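Local coordinates for protein acetaldehyde dehydrogenase (Acetylating) (Geobacillus thermoglucosidasius, PDB 5J78) that probably interconverts acetaldehyde and acetyl-CoA, using coenzyme A and NAD(H), as an acetylating aldehyde dehydrogenase, at residues K256-Q259 and L260-S264; E283-K286 and E287-A291; A291-Q295 and Q296-F300; V324-A327 and P328-A332; I337-P340 and S341-L345. One frame throughout, in Å; residues are numbered along the deposited sequence.

All five contacts are local and lie in the part of the chain built on the parallel seven-stranded sheet. Contact 1, the most buried, is the body of helix 254-265 and reaches a second subunit. Contacts 2 and 3 are the two ends of helix 286-295 and share A291: the start rests on backbone bonds and isoleucine-valine packing, the finish on a Schellman motif. Q296 of contact 3 packs on V258, Q259 and I262 of contact 1. Contact 4 starts helix 328-335; contact 5, the surface turn after it, leads into strand 345-349 and pairs with contact 3 through backbone bonds. Side-chain hydrogen bonds cross contacts 1 and 3; contacts 4 and 5 combine backbone bonds with apolar packing.

Contact 1 of 5, residues K256-Q259 and L260-S264; sequences KAVQ and LIIQS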
loop_
_atom_site.group_PDB
_atom_site.type_symbol
_atom_site.label_atom_id
_atom_site.label_comp_id
_atom_site.label_asym_id
_atom_site.label_seq_id
_atom_site.Cartn_x
_atom_site.Cartn_y
_atom_site.Cartn_z
ATOM N N LYS A 256 -33.501 43.304 -3.219
ATOM C CA LYS A 256 -33.254 42.377 -4.322
ATOM C C LYS A 256 -32.126 41.384 -3.968
ATOM O O LYS A 256 -32.174 40.193 -4.308
ATOM C CB LYS A 256 -32.918 43.175 -5.584
ATOM C CG LYS A 256 -32.622 42.360 -6.826
ATOM C CD LYS A 256 -33.860 41.655 -7.332
ATOM C CE LYS A 256 -33.542 40.769 -8.523
ATOM N NZ LYS A 256 -34.195 39.435 -8.380
ATOM N N ALA A 257 -31.122 41.887 -3.265
ATOM C CA ALA A 257 -29.981 41.080 -2.874
ATOM C C ALA A 257 -30.411 39.973 -1.916
ATOM O O ALA A 257 -30.070 38.801 -2.108
ATOM C CB ALA A 257 -28.926 41.950 -2.235
ATOM N N VAL A 258 -31.181 40.351 -0.900
ATOM C CA VAL A 258 -31.677 39.403 0.087
ATOM C C VAL A 258 -32.544 38.346 -0.560
ATOM O O VAL A 258 -32.449 37.165 -0.214
ATOM C CB VAL A 258 -32.495 40.110 1.205
ATOM C CG1 VAL A 258 -33.256 39.097 2.078
ATOM C CG2 VAL A 258 -31.588 40.926 2.051
ATOM N N GLN A 259 -33.401 38.776 -1.479
ATOM C CA GLN A 259 -34.251 37.856 -2.216
ATOM C C GLN A 259 -33.429 36.842 -3.013
ATOM O O GLN A 259 -33.729 35.643 -3.008
ATOM C CB GLN A 259 -35.181 38.640 -3.147
ATOM C CG GLN A 259 -36.202 37.799 -3.885
ATOM C CD GLN A 259 -35.641 37.126 -5.129
ATOM O OE1 GLN A 259 -35.040 37.779 -5.987
ATOM N NE2 GLN A 259 -35.835 35.811 -5.230
ATOM N N LEU A 260 -32.401 37.311 -3.710
ATOM C CA LEU A 260 -31.568 36.402 -4.494
ATOM C C LEU A 260 -30.859 35.409 -3.564
ATOM O O LEU A 260 -30.791 34.210 -3.866
ATOM C CB LEU A 260 -30.547 37.181 -5.344
ATOM C CG LEU A 260 -31.138 37.998 -6.496
ATOM C CD1 LEU A 260 -30.191 39.104 -6.975
ATOM C CD2 LEU A 260 -31.539 37.097 -7.644
ATOM N N ILE A 261 -30.377 35.907 -2.422
ATOM C CA ILE A 261 -29.635 35.088 -1.462
ATOM C C ILE A 261 -30.522 34.025 -0.807
ATOM O O ILE A 261 -30.118 32.869 -0.665
ATOM C CB ILE A 261 -28.994 35.964 -0.368
ATOM C CG1 ILE A 261 -27.800 36.740 -0.941
ATOM C CG2 ILE A 261 -28.511 35.110 0.795
ATOM C CD1 ILE A 261 -27.340 37.900 -0.048
ATOM N N ILE A 262 -31.739 34.402 -0.424
ATOM C CA ILE A 262 -32.627 33.464 0.261
ATOM C C ILE A 262 -33.105 32.405 -0.716
ATOM O O ILE A 262 -33.154 31.219 -0.385
ATOM C CB ILE A 262 -33.837 34.188 0.918
ATOM C CG1 ILE A 262 -33.370 34.927 2.164
ATOM C CG2 ILE A 262 -34.923 33.195 1.294
ATOM C CD1 ILE A 262 -34.455 35.838 2.828
ATOM N N GLN A 263 -33.435 32.818 -1.930
ATOM C CA GLN A 263 -33.841 31.846 -2.928
ATOM C C GLN A 263 -32.721 30.815 -3.181
ATOM O O GLN A 263 -32.977 29.614 -3.284
ATOM C CB GLN A 263 -34.224 32.537 -4.240
ATOM C CG GLN A 263 -34.938 31.589 -5.208
ATOM C CD GLN A 263 -35.184 32.191 -6.585
ATOM O OE1 GLN A 263 -34.756 33.311 -6.889
ATOM N NE2 GLN A 263 -35.872 31.436 -7.430
ATOM N N SER A 264 -31.488 31.296 -3.272
ATOM C CA SER A 264 -30.337 30.441 -3.544
ATOM C C SER A 264 -29.998 29.555 -2.349
ATOM O O SER A 264 -29.752 28.355 -2.508
ATOM C CB SER A 264 -29.116 31.299 -3.925
ATOM O OG SER A 264 -27.919 30.551 -3.865
#
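L260 and K256 stand one turn apart on the alpha-helix 254-265, where L260 lies against the lysine chain. The two side chains cross obliquely, with CD2 of L260 3.6 Å from NZ of K256. CG of L260 also rests 3.3 Å from the carbonyl O of K256, the oxygen that accepts the N-H of L260; equivalent helical bonds follow at I261, I262 and Q263. Q259 is gripped at both ends of its amide. Its OE1 receives NZ of K256 at 3.0 Å, nearly along the C=O axis, and its NE2 gives a hydrogen bond of 3.2 Å to OE1 of Q263, which runs alongside it in the same direction. That acceptor is close to the amide plane of Q259, but the donor stands well above the carbonyl plane of Q263, the two amides being turned 50° apart. A bend at chi2 (-82°) lays the Q259 amide along the helix between its two partners. The helix packs between helix 286-295 and strand 395-399 of the parallel sheet, L260 touching H399, and it joins the subunit interface: K256 NZ makes a salt bridge with E472 of the second subunit, and Q263 NE2 donates to M473 O of that subunit. V258 turns to another face, toward L293 and E292 of helix 286-295. There it runs beside I262, which also packs on L293, and CG1 of V258 meets CD1 of I262 at 3.6 Å.

Contact 2 of 5, residues E283-K286 and E287-A291; sequences ESIK and EKVVA
E287 follows K286 on the first turn of helix 286-295, and the lysine chain folds over their shared peptide: CD of K286 is 3.4 Å from N of E287. The bend at chi2 of K286 (-106°) produces this fold and turns the amine onward along the helix. K288 sets its CB 3.7 Å from the carbonyl O of I285, the N-cap residue. V289 is the inward-facing member of the turn. Its N donates to I285 O at 3.0 Å and makes a weak second bond with K286 O, while its CG2 meets CD1 of I285 at 3.6 Å, the two side chains passing at a slant. Both pack on I254 and I248, joining the start of this helix to helix 254-265 and strand 244-248. At V290 the helical pattern is regular: its N points almost straight at K286 O (2.9 Å, 175° at the hydrogen). CG2 of V290 lies beside K286 NZ at 3.7 Å, and the valine also touches F370 of strand 367-373. A291 completes the turn through its N-H bond to E287 O. Isoleucine offers no side-chain acceptor for an N-terminal cap, so the contact depends on main-chain carbonyls and isoleucine-valine packing, while the amine of K286 makes a long, weak ion pair with E349.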
loop_
_atom_site.group_PDB
_atom_site.type_symbol
_atom_site.label_atom_id
_atom_site.label_comp_id
_atom_site.label_asym_id
_atom_site.label_seq_id
_atom_site.Cartn_x
_atom_site.Cartn_y
_atom_site.Cartn_z
ATOM N N GLU A 283 -21.287 47.696 7.622
ATOM C CA GLU A 283 -21.916 48.137 8.847
ATOM C C GLU A 283 -22.970 49.178 8.532
ATOM O O GLU A 283 -24.062 49.151 9.083
ATOM C CB GLU A 283 -20.878 48.694 9.809
ATOM C CG GLU A 283 -21.335 48.675 11.255
ATOM C CD GLU A 283 -20.320 49.289 12.196
ATOM O OE1 GLU A 283 -19.524 50.138 11.739
ATOM O OE2 GLU A 283 -20.318 48.921 13.391
ATOM N N SER A 284 -22.660 50.053 7.587
ATOM C CA SER A 284 -23.540 51.146 7.245
ATOM C C SER A 284 -24.943 50.718 6.801
ATOM O O SER A 284 -25.854 51.542 6.817
ATOM C CB SER A 284 -22.902 51.989 6.143
ATOM O OG SER A 284 -22.628 51.207 4.999
ATOM N N ILE A 285 -25.119 49.457 6.399
ATOM C CA ILE A 285 -26.434 48.970 5.952
ATOM C C ILE A 285 -26.855 47.715 6.716
ATOM O O ILE A 285 -27.815 47.046 6.349
ATOM C CB ILE A 285 -26.460 48.664 4.442
ATOM C CG1 ILE A 285 -25.391 47.617 4.073
ATOM C CG2 ILE A 285 -26.279 49.951 3.641
ATOM C CD1 ILE A 285 -25.702 46.824 2.803
ATOM N N LYS A 286 -26.138 47.417 7.787
ATOM C CA LYS A 286 -26.426 46.255 8.614
ATOM C C LYS A 286 -27.910 46.186 9.029
ATOM O O LYS A 286 -28.622 45.225 8.691
ATOM C CB LYS A 286 -25.523 46.292 9.843
ATOM C CG LYS A 286 -25.785 45.203 10.872
ATOM C CD LYS A 286 -26.485 45.759 12.094
ATOM C CE LYS A 286 -26.261 44.888 13.338
ATOM N NZ LYS A 286 -27.081 43.647 13.340
ATOM N N GLU A 287 -28.384 47.218 9.721
ATOM C CA GLU A 287 -29.735 47.209 10.263
ATOM C C GLU A 287 -30.790 47.029 9.166
ATOM O O GLU A 287 -31.765 46.299 9.367
ATOM C CB GLU A 287 -29.999 48.497 11.061
ATOM C CG GLU A 287 -31.462 48.708 11.421
ATOM C CD GLU A 287 -31.683 49.849 12.419
ATOM O OE1 GLU A 287 -30.695 50.469 12.883
ATOM O OE2 GLU A 287 -32.858 50.116 12.740
ATOM N N LYS A 288 -30.607 47.673 8.013
ATOM C CA LYS A 288 -31.540 47.469 6.898
ATOM C C LYS A 288 -31.503 46.019 6.389
ATOM O O LYS A 288 -32.534 45.448 6.027
ATOM C CB LYS A 288 -31.238 48.399 5.727
ATOM C CG LYS A 288 -31.437 49.873 5.967
ATOM C CD LYS A 288 -31.691 50.565 4.625
ATOM C CE LYS A 288 -31.534 52.073 4.701
ATOM N NZ LYS A 288 -30.118 52.438 4.991
ATOM N N VAL A 289 -30.310 45.429 6.366
ATOM C CA VAL A 289 -30.139 44.091 5.804
ATOM C C VAL A 289 -30.814 43.080 6.731
ATOM O O VAL A 289 -31.599 42.231 6.286
ATOM C CB VAL A 289 -28.622 43.756 5.590
ATOM C CG1 VAL A 289 -28.415 42.302 5.267
ATOM C CG2 VAL A 289 -28.056 44.579 4.450
ATOM N N VAL A 290 -30.523 43.195 8.021
ATOM C CA VAL A 290 -31.129 42.334 9.034
ATOM C C VAL A 290 -32.664 42.396 8.961
ATOM O O VAL A 290 -33.355 41.372 9.005
ATOM C CB VAL A 290 -30.656 42.740 10.451
ATOM C CG1 VAL A 290 -31.555 42.130 11.545
ATOM C CG2 VAL A 290 -29.222 42.325 10.675
ATOM N N ALA A 291 -33.192 43.605 8.826
ATOM C CA ALA A 291 -34.629 43.797 8.837
ATOM C C ALA A 291 -35.222 43.205 7.568
ATOM O O ALA A 291 -36.265 42.549 7.603
ATOM C CB ALA A 291 -34.972 45.295 8.975
#

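Contact 3 of 5, residues A291-Q295 and Q296-F300; sequences AELKQ and QGAYF
L293 and A298 meet across the end of helix 286-295, where a Schellman motif closes it. A298 N donates to L293 O at 2.9 Å, and G297 N turns back to K294 O at 3.1 Å; in both bonds the donor stands above the carbonyl plane. G297 is the C-prime residue, with phi at 115°. Apolar contact backs the motif, CB of L293 lying 3.8 Å from CB of A298, and the CA-H of K294 faces A298 O in a nearly straight contact. F300, two residues further on, crosses both helix side chains at about a right angle. CD1 of L293 reaches the ring edge at CZ (3.9 Å), while CG of K294 comes obliquely to CD1 of the ring, with CE of the same extended chain also near that atom. On another side of the helix end, Q296 NE2 donates to OE2 of E292 at 3.1 Å, meeting the anti side of the carboxylate; the carboxylate and amide planes are 74° apart. A chi2 bend in E292 (66°) brings the acid to this position. NE2 of Q296 also reaches A255 O, and the glutamine packs on V258, Q259 and I262 of helix 254-265. Further out, G297 and Y299 bond through their backbones to K344, L345 and V347, placing strand 298-300 beside and parallel to strand 345-349 at the edge of the seven-stranded sheet. With two acceptors near the one amide nitrogen, Q296 ties the helix end to its neighbour, while the glycine takes the backbone turn.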
loop_
_atom_site.group_PDB
_atom_site.type_symbol
_atom_site.label_atom_id
_atom_site.label_comp_id
_atom_site.label_asym_id
_atom_site.label_seq_id
_atom_site.Cartn_x
_atom_site.Cartn_y
_atom_site.Cartn_z
ATOM N N ALA A 291 -33.192 43.605 8.826
ATOM C CA ALA A 291 -34.629 43.797 8.837
ATOM C C ALA A 291 -35.222 43.205 7.568
ATOM O O ALA A 291 -36.265 42.549 7.603
ATOM C CB ALA A 291 -34.972 45.295 8.975
ATOM N N GLU A 292 -34.538 43.402 6.446
ATOM C CA GLU A 292 -35.009 42.847 5.189
ATOM C C GLU A 292 -34.963 41.304 5.204
ATOM O O GLU A 292 -35.861 40.641 4.670
ATOM C CB GLU A 292 -34.186 43.405 4.030
ATOM C CG GLU A 292 -34.762 43.099 2.666
ATOM C CD GLU A 292 -36.092 43.789 2.429
ATOM O OE1 GLU A 292 -36.158 45.022 2.613
ATOM O OE2 GLU A 292 -37.069 43.106 2.055
ATOM N N LEU A 293 -33.933 40.738 5.828
ATOM C CA LEU A 293 -33.825 39.282 5.960
ATOM C C LEU A 293 -34.975 38.747 6.830
ATOM O O LEU A 293 -35.625 37.749 6.490
ATOM C CB LEU A 293 -32.475 38.873 6.571
ATOM C CG LEU A 293 -31.257 38.752 5.634
ATOM C CD1 LEU A 293 -29.945 38.870 6.426
ATOM C CD2 LEU A 293 -31.290 37.426 4.856
ATOM N N LYS A 294 -35.213 39.400 7.966
ATOM C CA LYS A 294 -36.333 39.015 8.823
ATOM C C LYS A 294 -37.640 39.083 8.045
ATOM O O LYS A 294 -38.453 38.158 8.112
ATOM C CB LYS A 294 -36.387 39.901 10.074
ATOM C CG LYS A 294 -35.372 39.500 11.151
ATOM C CD LYS A 294 -35.493 40.365 12.379
ATOM C CE LYS A 294 -34.624 39.885 13.496
ATOM N NZ LYS A 294 -34.607 40.879 14.614
ATOM N N GLN A 295 -37.828 40.160 7.286
ATOM C CA GLN A 295 -39.062 40.350 6.536
ATOM C C GLN A 295 -39.280 39.255 5.513
ATOM O O GLN A 295 -40.419 38.939 5.172
ATOM C CB GLN A 295 -39.059 41.720 5.843
ATOM C CG GLN A 295 -40.405 42.141 5.280
ATOM C CD GLN A 295 -41.415 42.537 6.361
ATOM O OE1 GLN A 295 -41.062 43.140 7.384
ATOM N NE2 GLN A 295 -42.677 42.197 6.136
ATOM N N GLN A 296 -38.194 38.667 5.024
ATOM C CA GLN A 296 -38.288 37.661 3.965
ATOM C C GLN A 296 -38.140 36.221 4.498
ATOM O O GLN A 296 -38.016 35.268 3.715
ATOM C CB GLN A 296 -37.231 37.946 2.877
ATOM C CG GLN A 296 -37.473 39.249 2.102
ATOM C CD GLN A 296 -36.695 39.370 0.779
ATOM O OE1 GLN A 296 -36.549 38.396 0.031
ATOM N NE2 GLN A 296 -36.211 40.580 0.483
ATOM N N GLY A 297 -38.139 36.061 5.822
ATOM C CA GLY A 297 -38.259 34.736 6.415
ATOM C C GLY A 297 -37.081 34.220 7.210
ATOM O O GLY A 297 -37.085 33.063 7.641
ATOM N N ALA A 298 -36.079 35.063 7.435
ATOM C CA ALA A 298 -34.924 34.657 8.240
ATOM C C ALA A 298 -35.224 34.764 9.730
ATOM O O ALA A 298 -35.832 35.733 10.164
ATOM C CB ALA A 298 -33.697 35.508 7.908
ATOM N N TYR A 299 -34.758 33.779 10.494
ATOM C CA TYR A 299 -34.800 33.796 11.945
ATOM C C TYR A 299 -33.404 33.957 12.556
ATOM O O TYR A 299 -32.569 33.051 12.474
ATOM C CB TYR A 299 -35.441 32.500 12.458
ATOM C CG TYR A 299 -35.691 32.480 13.947
ATOM C CD1 TYR A 299 -34.717 32.024 14.829
ATOM C CD2 TYR A 299 -36.905 32.904 14.475
ATOM C CE1 TYR A 299 -34.940 32.001 16.214
ATOM C CE2 TYR A 299 -37.143 32.886 15.865
ATOM C CZ TYR A 299 -36.154 32.431 16.725
ATOM O OH TYR A 299 -36.369 32.406 18.096
ATOM N N PHE A 300 -33.151 35.107 13.170
ATOM C CA PHE A 300 -31.870 35.363 13.828
ATOM C C PHE A 300 -31.802 34.733 15.212
ATOM O O PHE A 300 -32.575 35.092 16.110
ATOM C CB PHE A 300 -31.615 36.864 13.946
ATOM C CG PHE A 300 -31.154 37.493 12.679
ATOM C CD1 PHE A 300 -32.045 37.745 11.654
ATOM C CD2 PHE A 300 -29.821 37.839 12.508
ATOM C CE1 PHE A 300 -31.621 38.324 10.480
ATOM C CE2 PHE A 300 -29.387 38.427 11.341
ATOM C CZ PHE A 300 -30.281 38.670 10.323
#

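Contact 4 of 5, residues V324-A327 and P328-A332; sequences VGKA and PQVIA
The flat peptide joining A327 to P328 starts helix 328-335, with its carbonyl as N-terminal acceptor. At its oxygen end, I331 N meets A327 O nearly head-on at 3.1 Å, and V330 N adds a weak bond to the same atom, so one carbonyl serves two N-H groups of the first turn. CB of V330 and CG1 of I331 also lie close to that oxygen, at 3.5 and 3.6 Å. The peptide is trans, which puts CD of P328 on the CA side of A327, beside its methyl CB (3.5 Å). The second flat group, the Q329 amide, bends back at chi2 (71°) to bring OE1 within 3.9 Å of CB of A327, while its NE2 binds V343 O and P340 O. K326 comes before the N-cap residue A327 and lays its aliphatic chain against the first turn: CB is 3.9 Å from CG1 of I331, and CD is 4.0 Å from CG1 of V330. Its amine leads away from these residues, bonding to G85 O. P328 has no N-H to offer, which suits the first residue of a helix, where the N-H would have no preceding turn to bond. Around this, G325 bonds through its backbone to G87 and L364, A327 touches Y269, and A332 turns to I337 and I339 of the loop that runs on toward strand 345-349.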
loop_
_atom_site.group_PDB
_atom_site.type_symbol
_atom_site.label_atom_id
_atom_site.label_comp_id
_atom_site.label_asym_id
_atom_site.label_seq_id
_atom_site.Cartn_x
_atom_site.Cartn_y
_atom_site.Cartn_z
ATOM N N VAL A 324 -27.874 17.970 7.033
ATOM C CA VAL A 324 -27.756 18.265 5.602
ATOM C C VAL A 324 -29.104 18.210 4.909
ATOM O O VAL A 324 -29.797 17.203 4.980
ATOM C CB VAL A 324 -26.809 17.270 4.890
ATOM C CG1 VAL A 324 -26.827 17.499 3.376
ATOM C CG2 VAL A 324 -25.402 17.400 5.452
ATOM N N GLY A 325 -29.471 19.293 4.231
ATOM C CA GLY A 325 -30.682 19.306 3.432
ATOM C C GLY A 325 -31.973 19.289 4.246
ATOM O O GLY A 325 -33.031 18.923 3.731
ATOM N N LYS A 326 -31.893 19.694 5.509
ATOM C CA LYS A 326 -33.068 19.694 6.392
ATOM C C LYS A 326 -33.745 21.060 6.478
ATOM O O LYS A 326 -33.085 22.098 6.499
ATOM C CB LYS A 326 -32.660 19.216 7.789
ATOM C CG LYS A 326 -32.210 17.757 7.816
ATOM C CD LYS A 326 -33.345 16.847 7.347
ATOM C CE LYS A 326 -33.039 15.377 7.547
ATOM N NZ LYS A 326 -34.176 14.543 7.061
ATOM N N ALA A 327 -35.076 21.057 6.531
ATOM C CA ALA A 327 -35.820 22.294 6.713
ATOM C C ALA A 327 -35.419 22.931 8.049
ATOM O O ALA A 327 -35.013 22.212 8.970
ATOM C CB ALA A 327 -37.335 22.024 6.663
ATOM N N PRO A 328 -35.512 24.274 8.156
ATOM C CA PRO A 328 -35.186 24.974 9.408
ATOM C C PRO A 328 -35.883 24.379 10.635
ATOM O O PRO A 328 -35.274 24.269 11.697
ATOM C CB PRO A 328 -35.686 26.401 9.159
ATOM C CG PRO A 328 -35.722 26.552 7.692
ATOM C CD PRO A 328 -35.929 25.210 7.092
ATOM N N GLN A 329 -37.150 24.009 10.472
ATOM C CA GLN A 329 -37.948 23.458 11.561
ATOM C C GLN A 329 -37.398 22.134 12.078
ATOM O O GLN A 329 -37.427 21.881 13.283
ATOM C CB GLN A 329 -39.392 23.266 11.110
ATOM C CG GLN A 329 -40.156 24.577 10.897
ATOM C CD GLN A 329 -39.702 25.366 9.660
ATOM O OE1 GLN A 329 -39.219 24.795 8.659
ATOM N NE2 GLN A 329 -39.862 26.689 9.726
ATOM N N VAL A 330 -36.908 21.293 11.166
ATOM C CA VAL A 330 -36.289 20.028 11.540
ATOM C C VAL A 330 -35.021 20.302 12.327
ATOM O O VAL A 330 -34.781 19.694 13.361
ATOM C CB VAL A 330 -35.956 19.163 10.309
ATOM C CG1 VAL A 330 -35.160 17.906 10.717
ATOM C CG2 VAL A 330 -37.235 18.791 9.547
ATOM N N ILE A 331 -34.214 21.235 11.832
ATOM C CA ILE A 331 -32.989 21.608 12.518
ATOM C C ILE A 331 -33.304 22.162 13.911
ATOM O O ILE A 331 -32.622 21.832 14.883
ATOM C CB ILE A 331 -32.216 22.644 11.708
ATOM C CG1 ILE A 331 -31.751 22.030 10.382
ATOM C CG2 ILE A 331 -31.005 23.150 12.468
ATOM C CD1 ILE A 331 -31.343 23.049 9.378
ATOM N N ALA A 332 -34.323 23.018 13.994
ATOM C CA ALA A 332 -34.736 23.603 15.279
ATOM C C ALA A 332 -35.071 22.504 16.282
ATOM O O ALA A 332 -34.605 22.516 17.416
ATOM C CB ALA A 332 -35.929 24.512 15.084
#

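Contact 5 of 5, residues I337-P340 and S341-L345; sequences IEIP and SDVKL
P340 and V343 form the tight side of a type I beta turn in the loop after helix 328-335. CD of the proline lies 3.6 Å from CG2 of V343, their side chains meeting at a slant. I339 adds to this packing: its CD1 comes within 3.9 Å of CB of V343, the two chains meeting at about a right angle. With chi1 at 62°, CG1 of I339 stands between the backbone N and carbonyl carbon, which swings the far end of the chain toward the valine. Closing the turn is a single main-chain bond, V343 N to P340 O at 3.3 Å. It is straight at the hydrogen (165°), but the donor stands 62° above the carbonyl plane. CG2 of V343 also lies 3.3 Å from that oxygen. The side-chain amide of Q329, on helix 328-335, holds the turn from outside through the carbonyl oxygens of P340 and V343.

The other side is looser and faces solvent. S341 and D342, the two corner residues, are exposed, as is P340 itself. D342 bends back so that OD1 approaches CB of P340 at 3.2 Å, a close carboxylate-to-methylene approach. S341 points away from I337-P340.

I339, P340 and V343 all pack on Y299 of strand 298-300. I339 also packs on P328 and A332 of helix 328-335, so the turn is lodged between that helix and the edge of the sheet. At the far end the loop passes into strand 345-349, where L345 packs against A298.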
loop_
_atom_site.group_PDB
_atom_site.type_symbol
_atom_site.label_atom_id
_atom_site.label_comp_id
_atom_site.label_asym_id
_atom_site.label_seq_id
_atom_site.Cartn_x
_atom_site.Cartn_y
_atom_site.Cartn_z
ATOM N N ILE A 337 -34.762 23.813 20.015
ATOM C CA ILE A 337 -35.237 25.183 20.124
ATOM C C ILE A 337 -36.532 25.196 19.344
ATOM O O ILE A 337 -36.790 24.268 18.584
ATOM C CB ILE A 337 -34.212 26.214 19.569
ATOM C CG1 ILE A 337 -34.201 26.222 18.033
ATOM C CG2 ILE A 337 -32.796 25.920 20.114
ATOM C CD1 ILE A 337 -33.263 27.267 17.428
ATOM N N GLU A 338 -37.358 26.224 19.513
ATOM C CA GLU A 338 -38.571 26.306 18.702
ATOM C C GLU A 338 -38.625 27.618 17.937
ATOM O O GLU A 338 -38.198 28.671 18.428
ATOM C CB GLU A 338 -39.827 26.110 19.564
ATOM C CG GLU A 338 -40.155 27.209 20.529
ATOM C CD GLU A 338 -41.611 27.143 20.981
ATOM O OE1 GLU A 338 -41.943 26.217 21.755
ATOM O OE2 GLU A 338 -42.420 28.000 20.549
ATOM N N ILE A 339 -39.160 27.523 16.723
ATOM C CA ILE A 339 -39.157 28.622 15.763
ATOM C C ILE A 339 -40.485 28.641 15.048
ATOM O O ILE A 339 -41.153 27.613 14.957
ATOM C CB ILE A 339 -38.016 28.497 14.687
ATOM C CG1 ILE A 339 -38.188 27.230 13.852
ATOM C CG2 ILE A 339 -36.655 28.510 15.339
ATOM C CD1 ILE A 339 -37.329 27.211 12.598
ATOM N N PRO A 340 -40.867 29.803 14.512
ATOM C CA PRO A 340 -42.112 29.880 13.743
ATOM C C PRO A 340 -42.115 28.964 12.527
ATOM O O PRO A 340 -41.071 28.667 11.939
ATOM C CB PRO A 340 -42.177 31.354 13.317
ATOM C CG PRO A 340 -41.340 32.087 14.303
ATOM C CD PRO A 340 -40.257 31.125 14.733
ATOM N N SER A 341 -43.308 28.528 12.149
ATOM C CA SER A 341 -43.471 27.569 11.073
ATOM C C SER A 341 -43.181 28.181 9.713
ATOM O O SER A 341 -42.975 27.463 8.742
ATOM C CB SER A 341 -44.891 27.019 11.084
ATOM O OG SER A 341 -45.797 28.061 10.767
ATOM N N ASP A 342 -43.182 29.508 9.639
ATOM C CA ASP A 342 -42.913 30.188 8.377
ATOM C C ASP A 342 -41.419 30.543 8.167
ATOM O O ASP A 342 -41.056 31.105 7.138
ATOM C CB ASP A 342 -43.772 31.461 8.282
ATOM C CG ASP A 342 -43.400 32.512 9.323
ATOM O OD1 ASP A 342 -42.574 32.231 10.215
ATOM O OD2 ASP A 342 -43.943 33.633 9.253
ATOM N N VAL A 343 -40.565 30.226 9.131
ATOM C CA VAL A 343 -39.141 30.542 9.012
ATOM C C VAL A 343 -38.524 29.835 7.792
ATOM O O VAL A 343 -38.741 28.650 7.587
ATOM C CB VAL A 343 -38.378 30.147 10.286
ATOM C CG1 VAL A 343 -36.864 30.270 10.090
ATOM C CG2 VAL A 343 -38.814 31.006 11.452
ATOM N N LYS A 344 -37.761 30.565 6.981
ATOM C CA LYS A 344 -37.151 29.974 5.771
ATOM C C LYS A 344 -35.673 29.637 5.936
ATOM O O LYS A 344 -35.138 28.773 5.230
ATOM C CB LYS A 344 -37.309 30.908 4.579
ATOM C CG LYS A 344 -38.683 30.823 3.916
ATOM C CD LYS A 344 -38.815 31.900 2.855
ATOM C CE LYS A 344 -39.556 31.425 1.609
ATOM N NZ LYS A 344 -38.945 32.005 0.364
ATOM N N LEU A 345 -35.011 30.331 6.848
ATOM C CA LEU A 345 -33.610 30.066 7.121
ATOM C C LEU A 345 -33.248 30.634 8.469
ATOM O O LEU A 345 -33.836 31.616 8.921
ATOM C CB LEU A 345 -32.705 30.657 6.028
ATOM C CG LEU A 345 -32.583 32.179 5.909
ATOM C CD1 LEU A 345 -31.442 32.564 4.973
ATOM C CD2 LEU A 345 -33.878 32.779 5.412
#